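Local structure of 2-oxoadipate dioxygenase/decarboxylase, chloroplastic/amyloplastic (6W1K) at residues 133-138 and 173-178; 249-254 and 259-264. The protein uses iron(II) and molecular oxygen to convert 2-oxoadipate into D-2-hydroxyglutarate, with loss of carbon dioxide, in a pathway of lysine breakdown. All coordinates share one frame; numbering follows the deposited sequence.

Interaction 1: 133-138 and 173-178; sequences SPQSQD and FQVLSR
Gln135 and Val175, together with Ser136 and Leu176, join two helices, the first turn of helix 134-147 meeting the middle of helix 170-179. The axes of the two short segments pass 10.0 Å apart with their N-to-C directions at 132°, so the helices run roughly against each other, and the backbones meet most nearly at Ser136 and Leu176.

The contact across this crossing is one of van der Waals packing. With CG anti to the backbone N (chi1 -179°) and the chain extended beyond it, Gln135 carries its terminal amide to the valine, which comes from the opposite direction and sets CG1 over the face of the amide, 3.7 Å from Gln135 CD and almost directly above it. Both OE1 and NE2 are therefore only slightly farther from this methyl, while Val175 CG2 meets Gln135 NE2 alone, at 4.0 Å. Deeper in, one methyl of Leu176 does all the touching: CD2 rests 3.5 Å from Ser136 CB and 3.6 Å from Ser136 OG. The same two aliphatic residues continue along helix 134-147, Val175 reaching Ile139 and Leu176 reaching Ile140.

The polar bonds lie within each helix and at the end of helix 170-179. Ser133 is the N-cap of helix 134-147, its OG accepting an almost straight bond from Ser136 N at 3.3 Å. Glu179 OE1 is hydrogen-bonded to both Ser133 OG and Ser136 OG, so the buried Ser136 hydroxyl has a partner; the Glu179 carboxylate, close to the N terminus of helix 134-147, is probably favoured there by the helix dipole. In the other helix, Ser177 OG donates to Phe173 O at 3.0 Å, 43° above the carbonyl plane, and that oxygen also takes the bond from Ser177 N.

Interaction 2: 249-254 and 259-264; sequences ALFTFA and ESIPRS
Ile261 reaches across to Ala249, Phe251 and Phe253, and its branches divide round Phe251 CB. From CB, the chain divides with CG1 between the backbone N and carbonyl carbon (chi1 60°) and CG2 anti to the carbonyl carbon. CG1 lies 3.5 Å from Ala249 O and also passes Phe251 CB. CG2 turns to the two phenylalanines, 3.6 Å from Phe253 CZ and 3.7 Å from Phe251 CB. At the tip, CD1 comes 3.8 Å from Phe251 CB, and Arg263 lays one face of its guanidinium over this methyl. Shortened to an alanine, the residue would lose CG1, CG2 and CD1, which would probably leave a gap beside Phe253 CZ and Phe251 CB and the guanidinium face of Arg263 without its methyl.

The backbones form a beta hairpin, strand 248-252 returning as strand 258-271 at an end of the mixed sheet of this glyoxalase-clan domain. Ala249 and Ile261 are a hydrogen-bonded antiparallel pair, Ile261 N donating to Ala249 O at 2.8 Å and Ala249 N to Ile261 O. Phe251 and Glu259 form the next such pair, with Phe251 N to Glu259 O at 2.9 Å and Glu259 N donating to Phe251 O. Leu250 and Ser260, between them, are a non-hydrogen-bonded pair with side chains on the other face of the sheet.

Next to the isoleucine, the edge of the Phe251 ring is turned to the Phe253 ring, CD2 sitting over its centre. Two residues on, the bent chain of Arg263 brings CG 3.8 Å from Ala249 CB; NH1 is bonded to Asn189 OD1, while NH2 weakly donates to a water that in turn donates to Leu250 O at 2.8 Å.

How the interactions relate
Interactions 1 and 2 have centres about 17 Å apart and meet through Phe173. Its ring, on the helix of 173-178, packs against the hairpin: Phe173 CB lies 3.7 Å from Phe253 CE2, and Phe173 CZ 3.9 Å from Ile261 CG2, the Phe173 and Phe253 rings being inclined at about 45°. Helix 181-189 touches both, contributing Leu187 to Leu176 and Val188 to Phe173, Phe253 and Ile261. Neither contact reaches the metal, held as nickel by His59, His195 and Glu267. The side chain of Leu176 is about 12 Å from that of the substrate-binding Arg63; the side chain of Arg263 is about 12 Å from the bound 2-oxoadipate and about 8 Å from the side chain of Tyr265, another substrate-binding residue.

Interaction 1: 133-138 and 173-178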
ATOM      1  N   SER A 133     -16.855 -18.394   3.886  1.00 39.92           N
ATOM      2  CA  SER A 133     -17.936 -19.340   3.622  1.00 41.32           C
ATOM      3  C   SER A 133     -17.588 -20.231   2.427  1.00 41.37           C
ATOM      4  O   SER A 133     -16.861 -19.816   1.512  1.00 39.93           O
ATOM      5  CB  SER A 133     -19.236 -18.590   3.313  1.00 41.58           C
ATOM      6  OG  SER A 133     -19.138 -17.950   2.035  1.00 42.25           O
ATOM      7  N   PRO A 134     -18.131 -21.444   2.384  1.00 44.57           N
ATOM      8  CA  PRO A 134     -17.907 -22.299   1.209  1.00 45.67           C
ATOM      9  C   PRO A 134     -18.294 -21.637  -0.104  1.00 41.71           C
ATOM     10  O   PRO A 134     -17.592 -21.806  -1.111  1.00 40.27           O
ATOM     11  CB  PRO A 134     -18.785 -23.528   1.505  1.00 47.66           C
ATOM     12  CG  PRO A 134     -18.874 -23.570   3.004  1.00 50.48           C
ATOM     13  CD  PRO A 134     -18.883 -22.132   3.452  1.00 47.98           C
ATOM     14  N   GLN A 135     -19.396 -20.886  -0.127  1.00 39.10           N
ATOM     15  CA  GLN A 135     -19.815 -20.242  -1.370  1.00 38.33           C
ATOM     16  C   GLN A 135     -18.745 -19.289  -1.903  1.00 35.30           C
ATOM     17  O   GLN A 135     -18.416 -19.320  -3.100  1.00 35.91           O
ATOM     18  CB  GLN A 135     -21.142 -19.506  -1.154  1.00 40.63           C
ATOM     19  CG  GLN A 135     -21.673 -18.833  -2.407  1.00 46.57           C
ATOM     20  CD  GLN A 135     -22.900 -17.972  -2.153  1.00 51.57           C
ATOM     21  OE1 GLN A 135     -23.152 -17.508  -1.028  1.00 53.09           O
ATOM     22  NE2 GLN A 135     -23.668 -17.748  -3.208  1.00 52.92           N
ATOM     23  N   SER A 136     -18.198 -18.414  -1.043  1.00 33.34           N
ATOM     24  CA  SER A 136     -17.140 -17.501  -1.496  1.00 32.88           C
ATOM     25  C   SER A 136     -15.857 -18.247  -1.827  1.00 31.56           C
ATOM     26  O   SER A 136     -15.126 -17.861  -2.743  1.00 31.04           O
ATOM     27  CB  SER A 136     -16.841 -16.429  -0.444  1.00 34.63           C
ATOM     28  OG  SER A 136     -17.978 -15.604  -0.245  1.00 35.08           O
ATOM     29  N   GLN A 137     -15.519 -19.281  -1.057  1.00 31.45           N
ATOM     30  CA  GLN A 137     -14.358 -20.077  -1.430  1.00 31.66           C
ATOM     31  C   GLN A 137     -14.503 -20.606  -2.845  1.00 30.76           C
ATOM     32  O   GLN A 137     -13.522 -20.650  -3.604  1.00 29.12           O
ATOM     33  CB  GLN A 137     -14.148 -21.235  -0.454  1.00 32.66           C
ATOM     34  CG  GLN A 137     -13.793 -20.794   0.926  1.00 36.20           C
ATOM     35  CD  GLN A 137     -13.301 -21.934   1.790  1.00 40.15           C
ATOM     36  OE1 GLN A 137     -12.487 -22.754   1.365  1.00 39.98           O
ATOM     37  NE2 GLN A 137     -13.785 -21.980   3.019  1.00 41.20           N
ATOM     38  N   ASP A 138     -15.718 -21.025  -3.223  1.00 33.68           N
ATOM     39  CA  ASP A 138     -15.898 -21.617  -4.543  1.00 38.26           C
ATOM     40  C   ASP A 138     -15.830 -20.556  -5.636  1.00 33.57           C
ATOM     41  O   ASP A 138     -15.360 -20.830  -6.742  1.00 32.54           O
ATOM     42  CB  ASP A 138     -17.230 -22.353  -4.649  1.00 49.30           C
ATOM     43  CG  ASP A 138     -17.257 -23.649  -3.862  1.00 60.73           C
ATOM     44  OD1 ASP A 138     -16.191 -24.093  -3.385  1.00 59.47           O
ATOM     45  OD2 ASP A 138     -18.361 -24.218  -3.710  1.00 73.52           O
ATOM     46  N   PHE A 173     -19.122 -10.696  -7.837  1.00 29.96           N
ATOM     47  CA  PHE A 173     -18.698  -9.511  -7.098  1.00 29.75           C
ATOM     48  C   PHE A 173     -19.696  -9.191  -5.990  1.00 30.78           C
ATOM     49  O   PHE A 173     -19.307  -8.895  -4.859  1.00 31.35           O
ATOM     50  CB  PHE A 173     -18.555  -8.347  -8.079  1.00 29.20           C
ATOM     51  CG  PHE A 173     -18.145  -7.037  -7.447  1.00 29.43           C
ATOM     52  CD1 PHE A 173     -19.074  -6.065  -7.183  1.00 29.93           C
ATOM     53  CD2 PHE A 173     -16.819  -6.777  -7.166  1.00 28.38           C
ATOM     54  CE1 PHE A 173     -18.684  -4.841  -6.619  1.00 29.90           C
ATOM     55  CE2 PHE A 173     -16.430  -5.567  -6.631  1.00 28.55           C
ATOM     56  CZ  PHE A 173     -17.362  -4.604  -6.344  1.00 29.06           C
ATOM     57  N   GLN A 174     -20.983  -9.281  -6.293  1.00 31.53           N
ATOM     58  CA  GLN A 174     -22.004  -9.005  -5.292  1.00 34.80           C
ATOM     59  C   GLN A 174     -21.873  -9.937  -4.091  1.00 35.23           C
ATOM     60  O   GLN A 174     -21.951  -9.491  -2.942  1.00 35.35           O
ATOM     61  CB  GLN A 174     -23.389  -9.147  -5.909  1.00 38.99           C
ATOM     62  CG  GLN A 174     -23.948  -7.918  -6.563  1.00 44.40           C
ATOM     63  CD  GLN A 174     -25.324  -8.212  -7.142  1.00 50.96           C
ATOM     64  OE1 GLN A 174     -25.482  -9.149  -7.938  1.00 48.94           O
ATOM     65  NE2 GLN A 174     -26.335  -7.453  -6.713  1.00 50.55           N
ATOM     66  N   VAL A 175     -21.735 -11.246  -4.339  1.00 35.78           N
ATOM     67  CA  VAL A 175     -21.644 -12.222  -3.248  1.00 36.17           C
ATOM     68  C   VAL A 175     -20.408 -11.961  -2.386  1.00 34.81           C
ATOM     69  O   VAL A 175     -20.470 -12.001  -1.147  1.00 34.04           O
ATOM     70  CB  VAL A 175     -21.635 -13.651  -3.824  1.00 39.38           C
ATOM     71  CG1 VAL A 175     -21.284 -14.661  -2.748  1.00 39.03           C
ATOM     72  CG2 VAL A 175     -22.989 -13.990  -4.450  1.00 40.54           C
ATOM     73  N   LEU A 176     -19.267 -11.713  -3.017  1.00 32.70           N
ATOM     74  CA  LEU A 176     -18.054 -11.444  -2.233  1.00 32.39           C
ATOM     75  C   LEU A 176     -18.182 -10.144  -1.454  1.00 32.85           C
ATOM     76  O   LEU A 176     -17.797 -10.075  -0.281  1.00 33.17           O
ATOM     77  CB  LEU A 176     -16.848 -11.394  -3.149  1.00 31.35           C
ATOM     78  CG  LEU A 176     -16.382 -12.725  -3.735  1.00 31.59           C
ATOM     79  CD1 LEU A 176     -15.115 -12.435  -4.574  1.00 30.70           C
ATOM     80  CD2 LEU A 176     -16.120 -13.782  -2.667  1.00 32.56           C
ATOM     81  N   SER A 177     -18.730  -9.104  -2.088  1.00 33.51           N
ATOM     82  CA  SER A 177     -18.877  -7.826  -1.406  1.00 36.84           C
ATOM     83  C   SER A 177     -19.632  -7.964  -0.105  1.00 36.39           C
ATOM     84  O   SER A 177     -19.399  -7.191   0.828  1.00 36.09           O
ATOM     85  CB  SER A 177     -19.605  -6.810  -2.277  1.00 40.30           C
ATOM     86  OG  SER A 177     -18.796  -6.388  -3.348  1.00 45.09           O
ATOM     87  N   ARG A 178     -20.571  -8.909  -0.034  1.00 38.88           N
ATOM     88  CA  ARG A 178     -21.398  -9.049   1.160  1.00 41.45           C
ATOM     89  C   ARG A 178     -20.659  -9.759   2.292  1.00 41.53           C
ATOM     90  O   ARG A 178     -20.964  -9.532   3.469  1.00 40.63           O
ATOM     91  CB  ARG A 178     -22.682  -9.804   0.807  1.00 45.37           C
ATOM     92  CG  ARG A 178     -23.713  -8.969   0.035  1.00 51.00           C
ATOM     93  CD  ARG A 178     -24.853  -9.844  -0.489  1.00 57.50           C
ATOM     94  NE  ARG A 178     -25.620  -9.167  -1.532  1.00 66.98           N
ATOM     95  CZ  ARG A 178     -25.957  -9.715  -2.699  1.00 76.12           C
ATOM     96  NH1 ARG A 178     -25.591 -10.961  -2.990  1.00 73.96           N
ATOM     97  NH2 ARG A 178     -26.666  -9.018  -3.578  1.00 75.00           N
TER

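Interaction 2: 249-254 and 259-264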
ATOM      1  N   ALA A 249     -14.827   3.813  -9.715  1.00 29.75           N
ATOM      2  CA  ALA A 249     -14.810   3.753 -11.168  1.00 29.83           C
ATOM      3  C   ALA A 249     -15.966   2.897 -11.648  1.00 29.18           C
ATOM      4  O   ALA A 249     -16.457   2.030 -10.920  1.00 28.83           O
ATOM      5  CB  ALA A 249     -13.508   3.156 -11.714  1.00 29.90           C
ATOM      6  N   LEU A 250     -16.402   3.155 -12.872  1.00 29.75           N
ATOM      7  CA  LEU A 250     -17.374   2.287 -13.520  1.00 31.50           C
ATOM      8  C   LEU A 250     -16.629   1.100 -14.111  1.00 31.55           C
ATOM      9  O   LEU A 250     -15.564   1.257 -14.720  1.00 32.72           O
ATOM     10  CB  LEU A 250     -18.149   3.035 -14.608  1.00 32.39           C
ATOM     11  CG  LEU A 250     -19.044   4.169 -14.095  1.00 33.72           C
ATOM     12  CD1 LEU A 250     -19.658   4.919 -15.260  1.00 34.81           C
ATOM     13  CD2 LEU A 250     -20.142   3.621 -13.162  1.00 33.14           C
ATOM     14  N   PHE A 251     -17.178  -0.090 -13.910  1.00 29.99           N
ATOM     15  CA  PHE A 251     -16.581  -1.322 -14.410  1.00 29.60           C
ATOM     16  C   PHE A 251     -17.649  -2.109 -15.155  1.00 29.87           C
ATOM     17  O   PHE A 251     -18.749  -2.317 -14.638  1.00 29.71           O
ATOM     18  CB  PHE A 251     -15.977  -2.099 -13.234  1.00 30.43           C
ATOM     19  CG  PHE A 251     -15.146  -3.282 -13.635  1.00 34.54           C
ATOM     20  CD1 PHE A 251     -13.831  -3.128 -14.033  1.00 40.54           C
ATOM     21  CD2 PHE A 251     -15.686  -4.574 -13.586  1.00 35.45           C
ATOM     22  CE1 PHE A 251     -13.077  -4.245 -14.397  1.00 43.90           C
ATOM     23  CE2 PHE A 251     -14.939  -5.688 -13.924  1.00 39.89           C
ATOM     24  CZ  PHE A 251     -13.642  -5.529 -14.340  1.00 45.68           C
ATOM     25  N   THR A 252     -17.334  -2.547 -16.367  1.00 31.50           N
ATOM     26  CA  THR A 252     -18.236  -3.436 -17.097  1.00 33.79           C
ATOM     27  C   THR A 252     -17.847  -4.886 -16.811  1.00 31.93           C
ATOM     28  O   THR A 252     -16.796  -5.364 -17.246  1.00 30.72           O
ATOM     29  CB  THR A 252     -18.224  -3.102 -18.587  1.00 37.38           C
ATOM     30  OG1 THR A 252     -18.715  -1.761 -18.734  1.00 36.92           O
ATOM     31  CG2 THR A 252     -19.163  -4.045 -19.385  1.00 38.14           C
ATOM     32  N   PHE A 253     -18.690  -5.574 -16.061  1.00 30.74           N
ATOM     33  CA  PHE A 253     -18.485  -6.973 -15.742  1.00 30.43           C
ATOM     34  C   PHE A 253     -18.748  -7.870 -16.960  1.00 30.98           C
ATOM     35  O   PHE A 253     -19.338  -7.464 -17.973  1.00 31.09           O
ATOM     36  CB  PHE A 253     -19.375  -7.344 -14.548  1.00 28.28           C
ATOM     37  CG  PHE A 253     -18.962  -6.651 -13.284  1.00 27.74           C
ATOM     38  CD1 PHE A 253     -19.402  -5.357 -13.000  1.00 26.65           C
ATOM     39  CD2 PHE A 253     -18.114  -7.276 -12.383  1.00 27.25           C
ATOM     40  CE1 PHE A 253     -19.016  -4.719 -11.848  1.00 26.59           C
ATOM     41  CE2 PHE A 253     -17.714  -6.627 -11.223  1.00 26.44           C
ATOM     42  CZ  PHE A 253     -18.160  -5.358 -10.962  1.00 26.47           C
ATOM     43  N   ALA A 254     -18.299  -9.119 -16.834  1.00 32.52           N
ATOM     44  CA  ALA A 254     -18.299 -10.046 -17.951  1.00 34.75           C
ATOM     45  C   ALA A 254     -19.693 -10.377 -18.437  1.00 37.33           C
ATOM     46  O   ALA A 254     -19.839 -10.802 -19.588  1.00 38.45           O
ATOM     47  CB  ALA A 254     -17.582 -11.342 -17.580  1.00 33.67           C
ATOM     48  N   GLU A 259     -21.264  -1.417 -13.297  1.00 33.94           N
ATOM     49  CA  GLU A 259     -21.538  -1.034 -11.917  1.00 34.07           C
ATOM     50  C   GLU A 259     -20.291  -0.420 -11.311  1.00 30.60           C
ATOM     51  O   GLU A 259     -19.182  -0.584 -11.823  1.00 28.76           O
ATOM     52  CB  GLU A 259     -22.000  -2.236 -11.082  1.00 39.64           C
ATOM     53  CG  GLU A 259     -23.515  -2.319 -11.001  1.00 45.84           C
ATOM     54  CD  GLU A 259     -24.086  -1.172 -10.157  1.00 51.50           C
ATOM     55  OE1 GLU A 259     -23.360  -0.634  -9.268  1.00 53.72           O
ATOM     56  OE2 GLU A 259     -25.236  -0.783 -10.414  1.00 52.94           O
ATOM     57  N   SER A 260     -20.485   0.280 -10.193  1.00 28.96           N
ATOM     58  CA  SER A 260     -19.386   0.997  -9.546  1.00 30.23           C
ATOM     59  C   SER A 260     -18.491   0.033  -8.776  1.00 28.27           C
ATOM     60  O   SER A 260     -18.979  -0.878  -8.108  1.00 29.27           O
ATOM     61  CB  SER A 260     -19.950   2.067  -8.606  1.00 34.09           C
ATOM     62  OG  SER A 260     -18.912   2.844  -8.038  1.00 37.72           O
ATOM     63  N   ILE A 261     -17.176   0.251  -8.844  1.00 26.90           N
ATOM     64  CA  ILE A 261     -16.232  -0.533  -8.054  1.00 25.93           C
ATOM     65  C   ILE A 261     -15.246   0.424  -7.356  1.00 27.13           C
ATOM     66  O   ILE A 261     -14.970   1.520  -7.856  1.00 25.61           O
ATOM     67  CB  ILE A 261     -15.402  -1.529  -8.912  1.00 27.07           C
ATOM     68  CG1 ILE A 261     -14.588  -0.778  -9.967  1.00 26.88           C
ATOM     69  CG2 ILE A 261     -16.243  -2.605  -9.544  1.00 27.70           C
ATOM     70  CD1 ILE A 261     -13.396  -1.516 -10.543  1.00 27.71           C
ATOM     71  N   PRO A 262     -14.626  -0.034  -6.278  1.00 28.41           N
ATOM     72  CA  PRO A 262     -13.513   0.731  -5.689  1.00 28.14           C
ATOM     73  C   PRO A 262     -12.197   0.535  -6.439  1.00 26.25           C
ATOM     74  O   PRO A 262     -11.846  -0.568  -6.861  1.00 24.71           O
ATOM     75  CB  PRO A 262     -13.418   0.161  -4.265  1.00 29.77           C
ATOM     76  CG  PRO A 262     -13.867  -1.279  -4.421  1.00 30.82           C
ATOM     77  CD  PRO A 262     -14.984  -1.213  -5.466  1.00 30.72           C
ATOM     78  N   ARG A 263     -11.487   1.643  -6.638  1.00 26.29           N
ATOM     79  CA  ARG A 263     -10.095   1.583  -7.068  1.00 26.48           C
ATOM     80  C   ARG A 263      -9.225   1.815  -5.827  1.00 26.55           C
ATOM     81  O   ARG A 263      -9.486   1.231  -4.760  1.00 25.75           O
ATOM     82  CB  ARG A 263      -9.832   2.576  -8.202  1.00 28.06           C
ATOM     83  CG  ARG A 263     -10.572   2.222  -9.520  1.00 29.64           C
ATOM     84  CD  ARG A 263     -10.106   0.898 -10.086  1.00 32.72           C
ATOM     85  NE  ARG A 263     -10.361   0.735 -11.508  1.00 35.37           N
ATOM     86  CZ  ARG A 263     -10.214  -0.417 -12.156  1.00 40.38           C
ATOM     87  NH1 ARG A 263      -9.835  -1.512 -11.498  1.00 38.85           N
ATOM     88  NH2 ARG A 263     -10.454  -0.480 -13.456  1.00 43.26           N
ATOM     89  N   SER A 264      -8.193   2.629  -5.945  1.00 25.73           N
ATOM     90  CA  SER A 264      -7.175   2.742  -4.908  1.00 26.50           C
ATOM     91  C   SER A 264      -7.280   4.092  -4.221  1.00 26.73           C
ATOM     92  O   SER A 264      -8.148   4.913  -4.516  1.00 26.47           O
ATOM     93  CB  SER A 264      -5.795   2.525  -5.513  1.00 26.31           C
ATOM     94  OG  SER A 264      -5.716   1.217  -6.051  1.00 25.35           O
TER
HETATM   95  O   HOH W   1     -12.910   0.541 -14.475  1.00 38.79           O